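Local coordinates for porin protein associated with imipenem resistance (Acinetobacter baumannii, PDB 4FUV), which forms an eight-stranded outer-membrane beta-barrel that probably takes part in the uptake of ornithine and imipenem, at residues Tyr172-Gly184 and Leu194-Asp208. Residues are numbered along the deposited sequence; the frame is centred on the assembly and turned at random.
With C8E ((hydroxyethyloxy)tri(ethyloxy)octane), chain K.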
# COMPACT_ATOMS: atom_id res chain seq x y z
N TYR A 172 -2.98 -25.04 -17.83
CA TYR A 172 -3.60 -24.50 -19.03
C TYR A 172 -4.99 -25.11 -19.12
O TYR A 172 -5.14 -26.27 -19.48
CB TYR A 172 -2.79 -24.84 -20.27
CG TYR A 172 -3.50 -24.51 -21.57
CD1 TYR A 172 -4.00 -23.24 -21.83
CD2 TYR A 172 -3.67 -25.48 -22.55
CE1 TYR A 172 -4.64 -22.94 -23.03
CE2 TYR A 172 -4.31 -25.19 -23.76
CZ TYR A 172 -4.80 -23.93 -23.99
OH TYR A 172 -5.43 -23.66 -25.18
N THR A 173 -5.99 -24.31 -18.80
CA THR A 173 -7.37 -24.77 -18.69
C THR A 173 -8.29 -24.24 -19.78
O THR A 173 -9.39 -24.76 -19.99
CB THR A 173 -7.96 -24.31 -17.36
OG1 THR A 173 -7.82 -22.89 -17.26
CG2 THR A 173 -7.19 -24.95 -16.22
N GLY A 174 -7.85 -23.18 -20.47
CA GLY A 174 -8.76 -22.41 -21.30
C GLY A 174 -9.61 -21.56 -20.37
O GLY A 174 -9.58 -21.76 -19.14
N ASN A 175 -10.36 -20.61 -20.92
CA ASN A 175 -11.22 -19.78 -20.08
C ASN A 175 -12.25 -20.59 -19.31
O ASN A 175 -12.82 -21.53 -19.85
CB ASN A 175 -11.96 -18.74 -20.93
CG ASN A 175 -11.01 -17.78 -21.61
OD1 ASN A 175 -10.54 -18.06 -22.71
ND2 ASN A 175 -10.73 -16.66 -20.97
N PRO A 176 -12.52 -20.19 -18.07
CA PRO A 176 -13.52 -20.87 -17.24
C PRO A 176 -14.92 -20.52 -17.69
O PRO A 176 -15.11 -19.61 -18.51
CB PRO A 176 -13.26 -20.29 -15.85
CG PRO A 176 -12.80 -18.88 -16.14
CD PRO A 176 -11.97 -18.99 -17.40
N THR A 177 -15.90 -21.26 -17.18
CA THR A 177 -17.30 -20.87 -17.33
C THR A 177 -17.53 -19.74 -16.34
O THR A 177 -17.00 -19.78 -15.23
CB THR A 177 -18.23 -22.06 -17.00
OG1 THR A 177 -18.14 -23.03 -18.05
CG2 THR A 177 -19.67 -21.60 -16.89
N VAL A 178 -18.31 -18.74 -16.71
CA VAL A 178 -18.44 -17.57 -15.87
C VAL A 178 -19.86 -16.99 -15.92
O VAL A 178 -20.50 -16.97 -16.96
CB VAL A 178 -17.37 -16.50 -16.23
CG1 VAL A 178 -17.46 -16.13 -17.70
CG2 VAL A 178 -17.49 -15.26 -15.35
N LYS A 179 -20.34 -16.55 -14.76
CA LYS A 179 -21.65 -15.93 -14.61
C LYS A 179 -21.46 -14.81 -13.60
O LYS A 179 -21.06 -15.04 -12.46
CB LYS A 179 -22.68 -16.94 -14.11
CG LYS A 179 -24.12 -16.47 -14.22
N LEU A 180 -21.69 -13.59 -14.06
CA LEU A 180 -21.56 -12.40 -13.24
C LEU A 180 -22.92 -11.70 -13.25
O LEU A 180 -23.53 -11.58 -14.29
CB LEU A 180 -20.51 -11.47 -13.84
CG LEU A 180 -19.20 -11.25 -13.11
CD1 LEU A 180 -18.32 -10.29 -13.89
CD2 LEU A 180 -19.50 -10.71 -11.73
N VAL A 181 -23.38 -11.25 -12.08
CA VAL A 181 -24.66 -10.56 -11.98
C VAL A 181 -24.58 -9.50 -10.88
O VAL A 181 -23.92 -9.71 -9.85
CB VAL A 181 -25.82 -11.54 -11.68
CG1 VAL A 181 -25.56 -12.29 -10.39
CG2 VAL A 181 -27.16 -10.81 -11.63
N SER A 182 -25.21 -8.35 -11.10
CA SER A 182 -25.25 -7.30 -10.09
C SER A 182 -26.69 -7.08 -9.68
O SER A 182 -27.60 -7.38 -10.44
CB SER A 182 -24.66 -5.99 -10.63
OG SER A 182 -25.53 -5.38 -11.57
N SER A 183 -26.88 -6.59 -8.47
CA SER A 183 -28.17 -6.10 -8.04
C SER A 183 -27.96 -4.75 -7.39
O SER A 183 -26.89 -4.49 -6.82
CB SER A 183 -28.83 -7.08 -7.08
OG SER A 183 -28.02 -7.30 -5.94
N GLY A 184 -28.96 -3.89 -7.48
CA GLY A 184 -28.88 -2.55 -6.94
C GLY A 184 -28.62 -1.52 -8.02
O GLY A 184 -28.32 -1.85 -9.16
N LEU A 194 -24.08 0.08 -15.36
CA LEU A 194 -23.60 -0.96 -14.45
C LEU A 194 -23.77 -2.36 -15.05
O LEU A 194 -22.85 -3.17 -14.99
CB LEU A 194 -24.33 -0.87 -13.11
CG LEU A 194 -23.92 -1.91 -12.06
CD1 LEU A 194 -22.40 -1.94 -11.93
CD2 LEU A 194 -24.55 -1.57 -10.71
N GLU A 195 -24.95 -2.62 -15.62
CA GLU A 195 -25.25 -3.93 -16.20
C GLU A 195 -24.28 -4.29 -17.32
O GLU A 195 -23.81 -5.42 -17.42
CB GLU A 195 -26.70 -3.99 -16.72
CG GLU A 195 -27.77 -4.08 -15.64
CD GLU A 195 -28.14 -2.71 -15.03
OE1 GLU A 195 -27.55 -1.67 -15.40
OE2 GLU A 195 -29.04 -2.70 -14.16
N GLU A 196 -23.97 -3.31 -18.17
CA GLU A 196 -23.07 -3.54 -19.29
C GLU A 196 -21.63 -3.71 -18.84
O GLU A 196 -20.88 -4.49 -19.41
CB GLU A 196 -23.16 -2.36 -20.26
CG GLU A 196 -24.48 -2.29 -21.00
CD GLU A 196 -24.66 -0.97 -21.73
OE1 GLU A 196 -24.19 0.06 -21.20
OE2 GLU A 196 -25.26 -0.98 -22.82
N ALA A 197 -21.25 -2.93 -17.83
CA ALA A 197 -19.91 -3.02 -17.28
C ALA A 197 -19.74 -4.43 -16.69
O ALA A 197 -18.72 -5.09 -16.95
CB ALA A 197 -19.68 -1.93 -16.22
N VAL A 198 -20.74 -4.91 -15.96
CA VAL A 198 -20.68 -6.25 -15.36
C VAL A 198 -20.53 -7.36 -16.41
O VAL A 198 -19.65 -8.21 -16.31
CB VAL A 198 -21.90 -6.53 -14.46
CG1 VAL A 198 -22.00 -8.00 -14.14
CG2 VAL A 198 -21.80 -5.72 -13.18
N ASN A 199 -21.39 -7.32 -17.43
CA ASN A 199 -21.30 -8.20 -18.60
C ASN A 199 -20.00 -8.08 -19.38
O ASN A 199 -19.53 -9.05 -19.97
CB ASN A 199 -22.48 -7.94 -19.54
CG ASN A 199 -23.79 -8.38 -18.96
OD1 ASN A 199 -23.83 -9.21 -18.06
ND2 ASN A 199 -24.89 -7.83 -19.48
N ALA A 200 -19.44 -6.87 -19.43
CA ALA A 200 -18.16 -6.67 -20.08
C ALA A 200 -17.10 -7.48 -19.34
O ALA A 200 -16.28 -8.14 -19.96
CB ALA A 200 -17.78 -5.22 -20.09
N GLU A 201 -17.14 -7.42 -18.01
CA GLU A 201 -16.20 -8.16 -17.17
C GLU A 201 -16.37 -9.67 -17.29
O GLU A 201 -15.40 -10.40 -17.34
CB GLU A 201 -16.28 -7.71 -15.72
CG GLU A 201 -15.16 -6.73 -15.36
CD GLU A 201 -15.11 -6.44 -13.88
OE1 GLU A 201 -14.36 -5.52 -13.48
OE2 GLU A 201 -15.81 -7.13 -13.13
N ALA A 202 -17.62 -10.12 -17.36
CA ALA A 202 -17.88 -11.53 -17.59
C ALA A 202 -17.25 -11.94 -18.92
O ALA A 202 -16.59 -12.97 -19.00
CB ALA A 202 -19.38 -11.83 -17.59
N ARG A 203 -17.43 -11.11 -19.94
CA ARG A 203 -16.87 -11.42 -21.25
C ARG A 203 -15.35 -11.49 -21.27
O ARG A 203 -14.78 -12.34 -21.96
CB ARG A 203 -17.38 -10.44 -22.32
CG ARG A 203 -18.84 -10.64 -22.66
N LYS A 204 -14.68 -10.60 -20.54
CA LYS A 204 -13.22 -10.64 -20.47
C LYS A 204 -12.75 -11.95 -19.88
O LYS A 204 -11.80 -12.57 -20.36
CB LYS A 204 -12.65 -9.48 -19.64
CG LYS A 204 -12.84 -8.10 -20.26
CD LYS A 204 -11.63 -7.21 -19.94
CE LYS A 204 -11.94 -5.73 -20.09
NZ LYS A 204 -12.67 -5.38 -21.34
N ILE A 205 -13.42 -12.38 -18.81
CA ILE A 205 -13.03 -13.61 -18.15
C ILE A 205 -13.29 -14.81 -19.06
O ILE A 205 -12.51 -15.76 -19.09
CB ILE A 205 -13.78 -13.77 -16.82
CG1 ILE A 205 -13.42 -12.61 -15.88
CG2 ILE A 205 -13.47 -15.11 -16.17
CD1 ILE A 205 -14.16 -12.64 -14.57
N ALA A 206 -14.37 -14.75 -19.82
CA ALA A 206 -14.71 -15.86 -20.70
C ALA A 206 -13.82 -15.91 -21.94
O ALA A 206 -13.79 -16.92 -22.63
CB ALA A 206 -16.19 -15.78 -21.12
N ASN A 207 -13.08 -14.83 -22.21
CA ASN A 207 -12.38 -14.69 -23.49
C ASN A 207 -10.91 -14.23 -23.50
O ASN A 207 -10.18 -14.57 -24.42
CB ASN A 207 -13.19 -13.80 -24.44
CG ASN A 207 -14.53 -14.42 -24.83
OD1 ASN A 207 -14.60 -15.33 -25.66
ND2 ASN A 207 -15.60 -13.94 -24.21
N ASP A 208 -10.49 -13.45 -22.51
CA ASP A 208 -9.11 -12.93 -22.52
C ASP A 208 -8.06 -14.03 -22.29
O ASP A 208 -8.31 -15.00 -21.57
CB ASP A 208 -8.95 -11.80 -21.51
CG ASP A 208 -9.73 -10.54 -21.91
OD1 ASP A 208 -10.44 -10.57 -22.93
OD2 ASP A 208 -9.64 -9.53 -21.18
C8 C8E K . 1.72 -26.46 -20.78
O9 C8E K . 1.28 -25.83 -21.98
C10 C8E K . 0.64 -26.74 -22.86
C11 C8E K . 0.21 -26.02 -24.13
O12 C8E K . 0.12 -26.96 -25.19
C13 C8E K . -1.12 -27.64 -25.19
O15 C8E K . -3.65 -29.45 -24.46
C16 C8E K . -4.80 -29.75 -23.69
C17 C8E K . -5.17 -28.49 -22.91
O18 C8E K . -6.52 -28.54 -22.51
C19 C8E K . -7.00 -27.25 -22.20
C20 C8E K . -7.40 -26.53 -23.49
O21 C8E K . -8.70 -25.99 -23.39
O HOH W 1 -28.83 -1.11 -12.00
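Leu194, in the first turn of the helix 194-207, sets CG and CD2 beside the hydroxyl of Ser182, with OG 3.9 Å from CG, an apolar branch against a polar tip. A water donates both to Glu195 OE2 and to Gly184 O and so links the Glu195 carboxylate to the backbone at Gly184. One turn on, Val198 spreads its two methyls along one face of the strand: CG1, anti to the backbone N (chi1 166°), reaches Leu180 CB at 3.8 Å, while CG2 meets Ser182 CB. The carboxylate of Glu201 turns to the backbone N of Asn123, leaving its CB to pack against Leu180 CD1. That same methyl lies over the helix backbone, 3.5 Å from Ala202 N, where the small Ala202 side chain lets the strand come close. Ile205 presents CG2 to both Pro176 CG and Val178 CG2, and Val178 CG1 comes within 3.7 Å of Ala206 CB.

Past these apolar contacts, the amide of Asn175 grips the backbone near the C-terminal part of the helix. Its ND2 donates to Ile205 O at 2.7 Å, arriving well above the carbonyl plane, and also to Asp208 O at 3.0 Å, so that one nitrogen ties Ile205 O to Asp208 O; OD1 accepts from Lys212 NZ. With three bonds to its two ends, the amide is held against rotation.

With the axes of strand 177-183 and helix 194-207 7.8 Å apart at closest approach and nearly antiparallel (164°), this is a helix laid lengthwise along one face of an extension beyond the barrel wall, returning the chain from strand 177-187 to strand 213-224. The strand pairs with strands 134-144 and 125-129, while Val122 of strand 119-122 and Phe127 of strand 125-129 meet the helix through Val198 and Leu194 respectively.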